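PDB 2CU2: putative mannose-1-phosphate guanylyl transferase from Thermus thermophilus, which probably transfers a guanylyl group from GTP to mannose-1-phosphate, forming GDP-mannose. Local coordinates for residues 47-51 and 52-56; 68-72 and 73-77; 168-172 and 173-177; 217-220 and 221-225. All coordinates share one frame; numbering follows the deposited sequence.

In the fold
Four local contacts lie in the nucleotidyl transferase part of the chain. Contacts 1 and 2 lead into strands 54-59 and 74-78, parallel neighbours in one sheet. Contacts 3 and 4 start helices 172-180 and 221-226, each with a serine N-cap. Contacts 1 and 3 are partly buried; contacts 2 and 4 lie at the surface. Contact 1 is held by turn bonds and a threonine hydroxyl, whereas contact 2 combines an inverse gamma turn with one apolar pair. The cap of contact 3 is a capping box, while that of contact 4 is a single weak bond. Contact 4 touches contact 2 through Leu221 and Leu77. Contact 3 lies across the chain's centre from contacts 1 and 2.

Contact 1: residues 47-51 and 52-56; sequences PLVPP and ERTLL
Two overlapping beta turns, Pro50 to Arg53 and Pro51 to Thr54, lead the chain into strand 54-59. In the first, Arg53 N gives Pro50 O a weak bond of 3.0 Å at 135°. In the second, Thr54 N reaches Pro51 O at 2.9 Å. Thr54 adds a side-chain bond: OG1 donates to Pro50 O at 2.8 Å, from above the carbonyl plane. The first torsion of Thr54 (-61°) sets OG1 beside its own backbone N, within bonding distance of Pro50 O. Pro50 O is therefore gripped twice. The turn links helix 37-45 to a strand of the central sheet, where Thr54 also bonds through its backbone to Arg74 and packs on Val7. A valine at Thr54 would probably leave Pro50 O with just the weak bond from Arg53 N, so the turn would be less firmly tied to the strand. Looser van der Waals contacts lie beside these bonds. Val49 CG1 lies 3.8 Å from Arg53 O, and its side chain also packs on Ala5 of strand 3-8. The Glu52 chain bends at its second torsion, which brings OE1 to 3.5 Å from Pro50 CB. The Pro50 and Glu52 side chains cross at about a right angle.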
loop_
_atom_site.group_PDB
_atom_site.type_symbol
_atom_site.label_atom_id
_atom_site.label_comp_id
_atom_site.label_asym_id
_atom_site.label_seq_id
_atom_site.Cartn_x
_atom_site.Cartn_y
_atom_site.Cartn_z
ATOM N N PRO A 47 -10.322 -17.292 33.474
ATOM C CA PRO A 47 -11.318 -18.146 34.135
ATOM C C PRO A 47 -10.795 -19.499 34.609
ATOM O O PRO A 47 -11.331 -20.079 35.556
ATOM C CB PRO A 47 -12.409 -18.297 33.073
ATOM C CG PRO A 47 -12.298 -17.024 32.293
ATOM C CD PRO A 47 -10.797 -16.887 32.139
ATOM N N LEU A 48 -9.757 -20.004 33.947
ATOM C CA LEU A 48 -9.192 -21.295 34.310
ATOM C C LEU A 48 -8.045 -21.159 35.306
ATOM O O LEU A 48 -8.006 -21.867 36.312
ATOM C CB LEU A 48 -8.705 -22.028 33.060
ATOM C CG LEU A 48 -8.163 -23.443 33.292
ATOM C CD1 LEU A 48 -9.277 -24.326 33.829
ATOM C CD2 LEU A 48 -7.609 -24.013 31.996
ATOM N N VAL A 49 -7.110 -20.258 35.024
ATOM C CA VAL A 49 -5.972 -20.037 35.914
ATOM C C VAL A 49 -5.896 -18.551 36.232
ATOM O O VAL A 49 -5.744 -17.722 35.338
ATOM C CB VAL A 49 -4.638 -20.493 35.262
ATOM C CG1 VAL A 49 -3.486 -20.333 36.254
ATOM C CG2 VAL A 49 -4.742 -21.945 34.827
ATOM N N PRO A 50 -6.020 -18.190 37.519
ATOM C CA PRO A 50 -5.961 -16.776 37.893
ATOM C C PRO A 50 -4.648 -16.088 37.529
ATOM O O PRO A 50 -3.611 -16.729 37.377
ATOM C CB PRO A 50 -6.221 -16.806 39.401
ATOM C CG PRO A 50 -5.686 -18.147 39.814
ATOM C CD PRO A 50 -6.184 -19.044 38.709
ATOM N N PRO A 51 -4.691 -14.760 37.360
ATOM C CA PRO A 51 -3.522 -13.969 36.999
ATOM C C PRO A 51 -2.381 -14.135 38.009
ATOM O O PRO A 51 -1.214 -14.199 37.662
ATOM C CB PRO A 51 -3.955 -12.510 36.908
ATOM C CG PRO A 51 -5.446 -12.520 36.616
ATOM C CD PRO A 51 -5.878 -13.925 37.253
ATOM N N GLU A 52 -2.755 -14.175 39.300
ATOM C CA GLU A 52 -1.735 -14.351 40.327
ATOM C C GLU A 52 -0.853 -15.578 40.082
ATOM O O GLU A 52 0.333 -15.594 40.397
ATOM C CB GLU A 52 -2.426 -14.461 41.681
ATOM C CG GLU A 52 -3.598 -13.492 41.803
ATOM C CD GLU A 52 -4.893 -14.269 41.808
ATOM O OE1 GLU A 52 -4.898 -15.392 42.293
ATOM O OE2 GLU A 52 -5.889 -13.749 41.309
ATOM N N ARG A 53 -1.479 -16.646 39.540
ATOM C CA ARG A 53 -0.736 -17.887 39.309
ATOM C C ARG A 53 -0.282 -18.032 37.851
ATOM O O ARG A 53 -0.025 -19.122 37.355
ATOM C CB ARG A 53 -1.630 -19.068 39.704
ATOM C CG ARG A 53 -1.931 -19.077 41.204
ATOM C CD ARG A 53 -2.727 -20.311 41.651
ATOM N NE ARG A 53 -2.727 -20.389 43.116
ATOM C CZ ARG A 53 -3.511 -21.311 43.706
ATOM N NH1 ARG A 53 -4.251 -22.129 42.975
ATOM N NH2 ARG A 53 -3.543 -21.396 45.042
ATOM N N THR A 54 -0.218 -16.881 37.148
ATOM C CA THR A 54 0.196 -16.912 35.751
ATOM C C THR A 54 1.567 -16.260 35.549
ATOM O O THR A 54 1.849 -15.184 36.060
ATOM C CB THR A 54 -0.857 -16.184 34.917
ATOM O OG1 THR A 54 -2.112 -16.852 35.061
ATOM C CG2 THR A 54 -0.451 -16.198 33.441
ATOM N N LEU A 55 2.434 -16.925 34.794
ATOM C CA LEU A 55 3.770 -16.407 34.524
ATOM C C LEU A 55 3.891 -16.054 33.043
ATOM O O LEU A 55 3.642 -16.886 32.171
ATOM C CB LEU A 55 4.822 -17.456 34.899
ATOM C CG LEU A 55 4.645 -18.107 36.282
ATOM C CD1 LEU A 55 5.556 -19.323 36.407
ATOM C CD2 LEU A 55 4.941 -17.092 37.380
ATOM N N LEU A 56 4.270 -14.815 32.763
ATOM C CA LEU A 56 4.422 -14.365 31.392
ATOM C C LEU A 56 5.891 -14.258 31.012
ATOM O O LEU A 56 6.570 -13.316 31.409
ATOM C CB LEU A 56 3.741 -13.011 31.209
ATOM C CG LEU A 56 3.926 -12.368 29.832
ATOM C CD1 LEU A 56 3.293 -13.247 28.748
ATOM C CD2 LEU A 56 3.297 -10.992 29.847
#

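Contact 2: residues 68-72 and 73-77; sequences PYADG and IRLLL
The backbone turns sharply at Ala70, the centre of an inverse gamma turn in which Asp71 N bonds Tyr69 O at 2.7 Å. It turns again at Gly72, whose positive phi of 82° suits glycine, and then enters the strand at Arg74. The two bends fold residues 70 and 75 toward each other. Ala70 CB meets the branch point of Leu75, CG, at 3.8 Å, and Leu75 CD1 is a little farther from the same methyl. That methyl also lies 3.5 Å from Ile73 O. Ile73 reaches back along the turn, and its CD1 comes to 3.7 Å from Tyr69 O. Its first torsion (-66°) puts CG1 beside its own backbone N, and the extended second torsion (174°) carries CD1 on to that carbonyl oxygen. Arg74 takes little part: its CG lies 3.9 Å from Gly72 O and its NE bonds Glu52 O. The Tyr69 ring leads away from the strand and its OH bonds Thr36. This connection joins helix 63-66 to strand 74-78. Tyr69 and Ile73 both pack on Leu42 of helix 37-45, while Ile73 and Leu75 rest on Leu56 of the parallel strand 54-59.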
loop_
_atom_site.group_PDB
_atom_site.type_symbol
_atom_site.label_atom_id
_atom_site.label_comp_id
_atom_site.label_asym_id
_atom_site.label_seq_id
_atom_site.Cartn_x
_atom_site.Cartn_y
_atom_site.Cartn_z
ATOM N N PRO A 68 2.800 -3.615 30.703
ATOM C CA PRO A 68 1.376 -3.294 30.798
ATOM C C PRO A 68 0.489 -4.537 30.999
ATOM O O PRO A 68 -0.602 -4.461 31.544
ATOM C CB PRO A 68 0.976 -2.506 29.550
ATOM C CG PRO A 68 2.254 -1.885 29.014
ATOM C CD PRO A 68 3.365 -2.918 29.551
ATOM N N TYR A 69 0.986 -5.707 30.543
ATOM C CA TYR A 69 0.200 -6.935 30.715
ATOM C C TYR A 69 0.330 -7.529 32.129
ATOM O O TYR A 69 -0.511 -8.298 32.591
ATOM C CB TYR A 69 0.657 -7.955 29.662
ATOM C CG TYR A 69 0.229 -7.527 28.292
ATOM C CD1 TYR A 69 -1.035 -7.873 27.813
ATOM C CD2 TYR A 69 1.110 -6.841 27.455
ATOM C CE1 TYR A 69 -1.420 -7.518 26.527
ATOM C CE2 TYR A 69 0.729 -6.497 26.164
ATOM C CZ TYR A 69 -0.526 -6.834 25.700
ATOM O OH TYR A 69 -0.934 -6.437 24.444
ATOM N N ALA A 70 1.437 -7.170 32.815
ATOM C CA ALA A 70 1.721 -7.752 34.128
ATOM C C ALA A 70 0.822 -7.198 35.243
ATOM O O ALA A 70 1.271 -6.555 36.184
ATOM C CB ALA A 70 3.185 -7.476 34.461
ATOM N N ASP A 71 -0.473 -7.471 35.127
ATOM C CA ASP A 71 -1.438 -7.033 36.128
ATOM C C ASP A 71 -1.822 -8.278 36.916
ATOM O O ASP A 71 -2.722 -9.024 36.523
ATOM C CB ASP A 71 -2.666 -6.421 35.446
ATOM C CG ASP A 71 -3.663 -5.851 36.438
ATOM O OD1 ASP A 71 -4.469 -4.982 36.042
ATOM O OD2 ASP A 71 -3.651 -6.276 37.613
ATOM N N GLY A 72 -1.131 -8.493 38.032
ATOM C CA GLY A 72 -1.265 -9.694 38.848
ATOM C C GLY A 72 -0.415 -10.811 38.256
ATOM O O GLY A 72 0.144 -11.657 38.938
ATOM N N ILE A 73 -0.375 -10.797 36.918
ATOM C CA ILE A 73 0.533 -11.681 36.212
ATOM C C ILE A 73 1.986 -11.291 36.484
ATOM O O ILE A 73 2.344 -10.121 36.569
ATOM C CB ILE A 73 0.234 -11.538 34.719
ATOM C CG1 ILE A 73 -1.168 -12.075 34.415
ATOM C CG2 ILE A 73 1.255 -12.342 33.892
ATOM C CD1 ILE A 73 -1.589 -11.822 32.966
ATOM N N ARG A 74 2.823 -12.327 36.662
ATOM C CA ARG A 74 4.242 -12.086 36.897
ATOM C C ARG A 74 5.064 -12.254 35.614
ATOM O O ARG A 74 4.849 -13.156 34.815
ATOM C CB ARG A 74 4.721 -13.072 37.971
ATOM C CG ARG A 74 3.733 -13.204 39.134
ATOM C CD ARG A 74 4.280 -14.088 40.268
ATOM N NE ARG A 74 3.202 -14.857 40.902
ATOM C CZ ARG A 74 3.559 -15.843 41.751
ATOM N NH1 ARG A 74 4.836 -16.086 41.986
ATOM N NH2 ARG A 74 2.615 -16.567 42.365
ATOM N N LEU A 75 6.006 -11.308 35.406
ATOM C CA LEU A 75 6.898 -11.393 34.249
ATOM C C LEU A 75 8.104 -12.297 34.530
ATOM O O LEU A 75 8.776 -12.180 35.547
ATOM C CB LEU A 75 7.391 -9.973 33.929
ATOM C CG LEU A 75 6.360 -9.154 33.145
ATOM C CD1 LEU A 75 6.929 -7.834 32.617
ATOM C CD2 LEU A 75 5.802 -9.901 31.931
ATOM N N LEU A 76 8.416 -13.188 33.596
ATOM C CA LEU A 76 9.624 -13.999 33.684
ATOM C C LEU A 76 10.460 -13.512 32.515
ATOM O O LEU A 76 10.204 -13.871 31.367
ATOM C CB LEU A 76 9.324 -15.489 33.518
ATOM C CG LEU A 76 8.757 -16.239 34.721
ATOM C CD1 LEU A 76 8.709 -17.718 34.397
ATOM C CD2 LEU A 76 9.634 -15.998 35.947
ATOM N N LEU A 77 11.446 -12.680 32.815
ATOM C CA LEU A 77 12.304 -12.108 31.791
ATOM C C LEU A 77 13.426 -13.045 31.373
ATOM O O LEU A 77 14.273 -13.413 32.187
ATOM C CB LEU A 77 12.883 -10.782 32.294
ATOM C CG LEU A 77 11.846 -9.763 32.784
ATOM C CD1 LEU A 77 12.552 -8.528 33.314
ATOM C CD2 LEU A 77 10.901 -9.386 31.643
#

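Contact 3: residues 168-172 and 173-177; sequences EKPSY and AEALE
Ser171 and Glu174 form a capping box at the start of helix 172-180, each side chain bonding the other residue's backbone N. Glu174 N donates to Ser171 OG at 3.2 Å and 157°. In return, Ser171 N donates to Glu174 OE2 at 3.2 Å in a nearly straight bond, 173°, that meets the carboxylate from above its plane. With chi1 at -80°, the Glu174 chain leaves on the side of its own backbone N and then runs extended back to Ser171. An alanine at Ser171 would probably leave Glu174 N without its capping acceptor and open half of the box. Two helical backbone bonds follow: Ala175 N to Ser171 O at 2.9 Å, and Leu176 N to Tyr172 O at 3.2 Å. The remaining contacts are apolar. Pro170 lies against the first turn, with CB 3.5 Å from Glu174 CB and CG 3.7 Å from Ala175 CB. Tyr172 CE2 touches Leu176 CD1 at 3.8 Å, where the two side chains pass each other at a slant. Pro170 and Ala175 also touch Tyr150 of strand 150-157. Tyr172, Ala175 and Leu176 all touch Pro144 of a neighbouring loop.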
loop_
_atom_site.group_PDB
_atom_site.type_symbol
_atom_site.label_atom_id
_atom_site.label_comp_id
_atom_site.label_asym_id
_atom_site.label_seq_id
_atom_site.Cartn_x
_atom_site.Cartn_y
_atom_site.Cartn_z
ATOM N N GLU A 168 8.285 -33.762 13.450
ATOM C CA GLU A 168 8.489 -32.373 13.062
ATOM C C GLU A 168 7.862 -32.080 11.695
ATOM O O GLU A 168 7.398 -32.963 10.984
ATOM C CB GLU A 168 9.993 -32.089 13.048
ATOM C CG GLU A 168 10.425 -31.232 14.240
ATOM C CD GLU A 168 11.847 -31.568 14.624
ATOM O OE1 GLU A 168 12.303 -31.085 15.649
ATOM O OE2 GLU A 168 12.493 -32.308 13.885
ATOM N N LYS A 169 7.817 -30.779 11.361
ATOM C CA LYS A 169 7.166 -30.367 10.123
ATOM C C LYS A 169 7.629 -31.207 8.932
ATOM O O LYS A 169 8.812 -31.351 8.653
ATOM C CB LYS A 169 7.492 -28.893 9.897
ATOM C CG LYS A 169 8.516 -28.372 10.908
ATOM C CD LYS A 169 8.642 -26.849 10.870
ATOM C CE LYS A 169 9.994 -26.387 10.320
ATOM N NZ LYS A 169 9.785 -25.369 9.291
ATOM N N PRO A 170 6.641 -31.812 8.246
ATOM C CA PRO A 170 6.895 -32.688 7.118
ATOM C C PRO A 170 6.835 -31.937 5.787
ATOM O O PRO A 170 6.653 -30.726 5.721
ATOM C CB PRO A 170 5.785 -33.730 7.143
ATOM C CG PRO A 170 4.563 -32.906 7.558
ATOM C CD PRO A 170 5.210 -31.776 8.498
ATOM N N SER A 171 7.042 -32.701 4.703
ATOM C CA SER A 171 6.865 -32.131 3.376
ATOM C C SER A 171 5.387 -32.111 2.992
ATOM O O SER A 171 4.529 -32.609 3.705
ATOM C CB SER A 171 7.641 -32.996 2.383
ATOM O OG SER A 171 6.919 -34.206 2.147
ATOM N N TYR A 172 5.019 -31.466 1.860
ATOM C CA TYR A 172 3.590 -31.406 1.534
ATOM C C TYR A 172 2.970 -32.815 1.464
ATOM O O TYR A 172 1.944 -33.110 2.060
ATOM C CB TYR A 172 3.370 -30.632 0.220
ATOM C CG TYR A 172 1.905 -30.447 -0.054
ATOM C CD1 TYR A 172 1.241 -29.304 0.396
ATOM C CD2 TYR A 172 1.213 -31.366 -0.845
ATOM C CE1 TYR A 172 -0.096 -29.091 0.070
ATOM C CE2 TYR A 172 -0.126 -31.161 -1.164
ATOM C CZ TYR A 172 -0.784 -30.037 -0.696
ATOM O OH TYR A 172 -2.120 -29.830 -0.999
ATOM N N ALA A 173 3.633 -33.690 0.677
ATOM C CA ALA A 173 3.098 -35.042 0.500
ATOM C C ALA A 173 3.088 -35.841 1.810
ATOM O O ALA A 173 2.215 -36.660 2.066
ATOM C CB ALA A 173 3.951 -35.768 -0.545
ATOM N N GLU A 174 4.130 -35.613 2.632
ATOM C CA GLU A 174 4.199 -36.326 3.907
ATOM C C GLU A 174 3.084 -35.885 4.864
ATOM O O GLU A 174 2.547 -36.659 5.647
ATOM C CB GLU A 174 5.587 -36.100 4.522
ATOM C CG GLU A 174 6.635 -37.020 3.891
ATOM C CD GLU A 174 8.037 -36.619 4.299
ATOM O OE1 GLU A 174 8.977 -37.241 3.828
ATOM O OE2 GLU A 174 8.184 -35.694 5.091
ATOM N N ALA A 175 2.758 -34.580 4.799
ATOM C CA ALA A 175 1.672 -34.076 5.634
ATOM C C ALA A 175 0.340 -34.754 5.289
ATOM O O ALA A 175 -0.465 -35.083 6.151
ATOM C CB ALA A 175 1.558 -32.564 5.429
ATOM N N LEU A 176 0.108 -34.919 3.966
ATOM C CA LEU A 176 -1.097 -35.619 3.521
ATOM C C LEU A 176 -1.176 -37.026 4.121
ATOM O O LEU A 176 -2.227 -37.507 4.520
ATOM C CB LEU A 176 -1.052 -35.756 1.992
ATOM C CG LEU A 176 -1.450 -34.495 1.212
ATOM C CD1 LEU A 176 -1.222 -34.664 -0.286
ATOM C CD2 LEU A 176 -2.918 -34.099 1.340
ATOM N N GLU A 177 -0.012 -37.716 4.110
ATOM C CA GLU A 177 0.025 -39.076 4.657
ATOM C C GLU A 177 -0.254 -39.082 6.166
ATOM O O GLU A 177 -0.906 -39.971 6.702
ATOM C CB GLU A 177 1.405 -39.700 4.395
ATOM C CG GLU A 177 1.493 -40.497 3.088
ATOM C CD GLU A 177 0.600 -41.720 3.152
ATOM O OE1 GLU A 177 -0.123 -41.961 2.199
ATOM O OE2 GLU A 177 0.686 -42.465 4.125
#

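Contact 4: residues 217-220 and 221-225; sequences AGAS and LEEVY
The flat groups at the start of helix 221-226 include the Glu223 carboxylate and the Ser220 peptide carbonyl. Glu223 OE1 ends 4.0 Å from Ser220 O and 4.3 Å from Ala219 CB. These are loose approaches, and the polar partner of OE1 is Arg214, which forms a salt bridge with it. The Glu223 chain is bent at its second torsion, and this turns the acid back toward Ala219. The Ser220 carbonyl points into the first helical turn. Val224 N donates to its O at 2.8 Å in a nearly straight bond of 173°, which also follows the C=O direction closely.

Ser220 is the N-cap of helix 221-226. Its OG lies anti to its own N (chi1 164°) and accepts a weak bond of 3.4 Å from Glu223 N. This bond is long but very straight, 179°.

Ala219 supplies the apolar part. Its CB meets Val224 CG2 at 3.6 Å. The same Val224 methyl also lies 3.2 Å from Ser220 O, which it meets from a different direction, roughly at right angles to the alanine contact.

Just before this cap, Gly218 closes a Schellman motif at the end of helix 206-216, and its positive phi fits that role. One helix thus ends and the next begins within a few residues. Val224 packs back on Ala211, Arg214 and Leu215 of helix 206-216, while Leu221 and Tyr225 reach Leu90 of helix 83-98 and Pro79 in a loop.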
loop_
_atom_site.group_PDB
_atom_site.type_symbol
_atom_site.label_atom_id
_atom_site.label_comp_id
_atom_site.label_asym_id
_atom_site.label_seq_id
_atom_site.Cartn_x
_atom_site.Cartn_y
_atom_site.Cartn_z
ATOM N N ALA A 217 19.095 -23.501 43.432
ATOM C CA ALA A 217 20.136 -23.457 44.452
ATOM C C ALA A 217 20.858 -22.107 44.483
ATOM O O ALA A 217 21.931 -21.961 45.054
ATOM C CB ALA A 217 21.137 -24.576 44.153
ATOM N N GLY A 218 20.269 -21.105 43.802
ATOM C CA GLY A 218 20.762 -19.736 43.952
ATOM C C GLY A 218 21.660 -19.249 42.797
ATOM O O GLY A 218 22.253 -18.178 42.852
ATOM N N ALA A 219 21.800 -20.063 41.731
ATOM C CA ALA A 219 22.638 -19.610 40.607
ATOM C C ALA A 219 22.047 -18.386 39.896
ATOM O O ALA A 219 20.861 -18.096 39.983
ATOM C CB ALA A 219 22.799 -20.761 39.604
ATOM N N SER A 220 22.930 -17.624 39.205
ATOM C CA SER A 220 22.475 -16.432 38.487
ATOM C C SER A 220 21.791 -16.794 37.167
ATOM O O SER A 220 22.300 -17.551 36.353
ATOM C CB SER A 220 23.696 -15.546 38.214
ATOM O OG SER A 220 23.362 -14.582 37.215
ATOM N N LEU A 221 20.577 -16.247 36.994
ATOM C CA LEU A 221 19.807 -16.502 35.782
ATOM C C LEU A 221 20.621 -16.192 34.524
ATOM O O LEU A 221 20.664 -16.956 33.567
ATOM C CB LEU A 221 18.554 -15.625 35.821
ATOM C CG LEU A 221 17.673 -15.808 34.583
ATOM C CD1 LEU A 221 17.282 -17.270 34.355
ATOM C CD2 LEU A 221 16.363 -15.024 34.667
ATOM N N GLU A 222 21.251 -15.003 34.531
ATOM C CA GLU A 222 22.055 -14.607 33.382
ATOM C C GLU A 222 23.139 -15.641 33.071
ATOM O O GLU A 222 23.324 -16.077 31.942
ATOM C CB GLU A 222 22.699 -13.255 33.694
ATOM C CG GLU A 222 22.163 -12.135 32.802
ATOM C CD GLU A 222 23.321 -11.345 32.239
ATOM O OE1 GLU A 222 24.457 -11.753 32.431
ATOM O OE2 GLU A 222 23.075 -10.318 31.608
ATOM N N GLU A 223 23.900 -16.003 34.121
ATOM C CA GLU A 223 24.961 -16.985 33.936
ATOM C C GLU A 223 24.416 -18.304 33.384
ATOM O O GLU A 223 24.876 -18.822 32.375
ATOM C CB GLU A 223 25.631 -17.224 35.290
ATOM C CG GLU A 223 26.762 -18.251 35.208
ATOM C CD GLU A 223 26.206 -19.631 35.475
ATOM O OE1 GLU A 223 25.545 -19.810 36.488
ATOM O OE2 GLU A 223 26.441 -20.522 34.661
ATOM N N VAL A 224 23.422 -18.834 34.130
ATOM C CA VAL A 224 22.822 -20.111 33.740
ATOM C C VAL A 224 22.313 -20.099 32.290
ATOM O O VAL A 224 22.590 -20.991 31.502
ATOM C CB VAL A 224 21.675 -20.434 34.701
ATOM C CG1 VAL A 224 20.900 -21.651 34.193
ATOM C CG2 VAL A 224 22.213 -20.742 36.086
ATOM N N TYR A 225 21.506 -19.059 31.965
ATOM C CA TYR A 225 20.893 -19.010 30.632
ATOM C C TYR A 225 21.940 -18.935 29.509
ATOM O O TYR A 225 21.789 -19.510 28.438
ATOM C CB TYR A 225 19.945 -17.803 30.559
ATOM C CG TYR A 225 18.620 -18.207 29.995
ATOM C CD1 TYR A 225 17.795 -19.063 30.718
ATOM C CD2 TYR A 225 18.170 -17.683 28.780
ATOM C CE1 TYR A 225 16.532 -19.390 30.240
ATOM C CE2 TYR A 225 16.910 -18.017 28.293
ATOM C CZ TYR A 225 16.097 -18.875 29.013
ATOM O OH TYR A 225 14.850 -19.231 28.526
#